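Local coordinates for protein HicA3 Toxin (Yersinia pestis, PDB 4P78) that is the toxin of a bacterial HicA-HicB toxin-antitoxin system, probably an mRNA-cleaving ribonuclease like other HicA proteins, and is bound here by its antitoxin HicB3, at residues C[47-51]-C[52-56]. Sequence-based numbering, arbitrary orientation.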
loop_
_atom_site.group_PDB
_atom_site.type_symbol
_atom_site.label_atom_id
_atom_site.label_comp_id
_atom_site.label_asym_id
_atom_site.label_seq_id
_atom_site.Cartn_x
_atom_site.Cartn_y
_atom_site.Cartn_z
ATOM N N LYS C 47 -12.740 -7.633 -17.108
ATOM C CA LYS C 47 -13.160 -8.998 -17.426
ATOM C C LYS C 47 -13.418 -9.826 -16.170
ATOM O O LYS C 47 -14.011 -10.900 -16.231
ATOM C CB LYS C 47 -12.104 -9.701 -18.285
ATOM C CG LYS C 47 -11.719 -8.948 -19.548
ATOM C CD LYS C 47 -10.236 -8.589 -19.519
ATOM C CE LYS C 47 -9.605 -8.619 -20.907
ATOM N NZ LYS C 47 -8.208 -8.072 -20.886
ATOM N N ASP C 48 -12.949 -9.330 -15.033
ATOM C CA ASP C 48 -13.066 -10.048 -13.769
ATOM C C ASP C 48 -13.119 -9.034 -12.643
ATOM O O ASP C 48 -12.467 -7.993 -12.704
ATOM C CB ASP C 48 -11.886 -11.016 -13.561
ATOM C CG ASP C 48 -12.079 -11.928 -12.349
ATOM O OD1 ASP C 48 -13.155 -12.552 -12.226
ATOM O OD2 ASP C 48 -11.161 -12.021 -11.508
ATOM N N ILE C 49 -13.904 -9.341 -11.618
ATOM C CA ILE C 49 -14.099 -8.443 -10.491
ATOM C C ILE C 49 -13.991 -9.257 -9.213
ATOM O O ILE C 49 -14.510 -10.364 -9.145
ATOM C CB ILE C 49 -15.459 -7.736 -10.583
ATOM C CG1 ILE C 49 -15.512 -6.876 -11.846
ATOM C CG2 ILE C 49 -15.724 -6.882 -9.341
ATOM C CD1 ILE C 49 -16.890 -6.386 -12.168
ATOM N N SER C 50 -13.300 -8.733 -8.206
ATOM C CA SER C 50 -13.042 -9.535 -7.009
ATOM C C SER C 50 -14.309 -9.720 -6.177
ATOM O O SER C 50 -15.202 -8.868 -6.181
ATOM C CB SER C 50 -11.947 -8.900 -6.147
ATOM O OG SER C 50 -12.415 -7.712 -5.519
ATOM N N LYS C 51 -14.371 -10.838 -5.466
ATOM C CA LYS C 51 -15.385 -11.034 -4.448
ATOM C C LYS C 51 -15.342 -9.897 -3.411
ATOM O O LYS C 51 -16.378 -9.454 -2.921
ATOM C CB LYS C 51 -15.201 -12.391 -3.759
ATOM C CG LYS C 51 -16.454 -12.829 -3.011
ATOM C CD LYS C 51 -17.654 -12.791 -3.964
ATOM C CE LYS C 51 -18.969 -13.160 -3.298
ATOM N NZ LYS C 51 -19.996 -13.452 -4.356
ATOM N N GLY C 52 -14.139 -9.432 -3.078
ATOM C CA GLY C 52 -13.988 -8.293 -2.180
ATOM C C GLY C 52 -14.775 -7.082 -2.665
ATOM O O GLY C 52 -15.568 -6.502 -1.907
ATOM N N LEU C 53 -14.578 -6.709 -3.928
ATOM C CA LEU C 53 -15.285 -5.565 -4.484
ATOM C C LEU C 53 -16.790 -5.822 -4.493
ATOM O O LEU C 53 -17.567 -4.973 -4.058
ATOM C CB LEU C 53 -14.792 -5.243 -5.899
ATOM C CG LEU C 53 -15.279 -3.897 -6.455
ATOM C CD1 LEU C 53 -14.219 -3.271 -7.391
ATOM C CD2 LEU C 53 -16.607 -4.045 -7.193
ATOM N N LEU C 54 -17.197 -6.989 -4.986
ATOM C CA LEU C 54 -18.622 -7.317 -5.070
ATOM C C LEU C 54 -19.312 -7.228 -3.708
ATOM O O LEU C 54 -20.419 -6.690 -3.613
ATOM C CB LEU C 54 -18.826 -8.716 -5.666
ATOM C CG LEU C 54 -18.458 -8.858 -7.142
ATOM C CD1 LEU C 54 -18.659 -10.284 -7.607
ATOM C CD2 LEU C 54 -19.286 -7.898 -7.984
ATOM N N ARG C 55 -18.656 -7.738 -2.661
ATOM C CA ARG C 55 -19.219 -7.702 -1.306
ATOM C C ARG C 55 -19.485 -6.267 -0.865
ATOM O O ARG C 55 -20.470 -5.983 -0.188
ATOM C CB ARG C 55 -18.275 -8.394 -0.309
ATOM C CG ARG C 55 -18.408 -9.918 -0.238
ATOM C CD ARG C 55 -19.421 -10.323 0.813
ATOM N NE ARG C 55 -19.448 -11.766 1.050
ATOM C CZ ARG C 55 -18.636 -12.406 1.892
ATOM N NH1 ARG C 55 -17.715 -11.740 2.575
ATOM N NH2 ARG C 55 -18.739 -13.721 2.047
ATOM N N GLN C 56 -18.587 -5.365 -1.250
ATOM C CA GLN C 56 -18.724 -3.955 -0.911
ATOM C C GLN C 56 -19.807 -3.308 -1.760
ATOM O O GLN C 56 -20.567 -2.458 -1.281
ATOM C CB GLN C 56 -17.392 -3.230 -1.100
ATOM C CG GLN C 56 -17.415 -1.736 -0.731
ATOM C CD GLN C 56 -17.590 -1.506 0.766
ATOM O OE1 GLN C 56 -17.422 -2.421 1.579
ATOM N NE2 GLN C 56 -17.928 -0.277 1.133
#
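With chi1 at 71°, Ser50 tucks OG between its own N and carbonyl carbon, facing the backbone of Leu53, while in Ile49 a chi1 of -62° puts CG1 beside the backbone N and leaves CG2 anti to it, turned to Leu53 and Leu54 in the first helical turn. Ser50 is the N-cap of helix 51-61: its OG accepts from Leu53 N at 2.9 Å, and the same oxygen lies 3.4 Å from Leu53 CB. Its carbonyl begins the helical bonding: Ser50 O accepts from Leu54 N at 3.0 Å, with an N-H...O angle of 172°. One residue on, Lys51 O accepts from Arg55 N at 2.9 Å, and the CB and CG of Arg55 lie against this oxygen. The apolar part of the contact rests on one methyl: Ile49 CG2 meets Leu53 CD2 at 3.7 Å and Leu54 CD2 at 3.9 Å, joining the extended approach to the helix start. The like charges of Lys51 and Arg55 come near without touching (Lys51 NZ to Arg55 NE 5.7 Å); Glu75 of the HicB3 antitoxin, salt-bridged to Arg55 and packed on Lys51, probably offsets them. Asp15 of that chain hydrogen-bonds Ser50 OG. The contact ends the loop after strand 36-44 of the three-stranded antiparallel sheet and opens helix 51-61; Ile49, from the loop, and Leu53, from the helix, both touch Leu6 of helix 3-12.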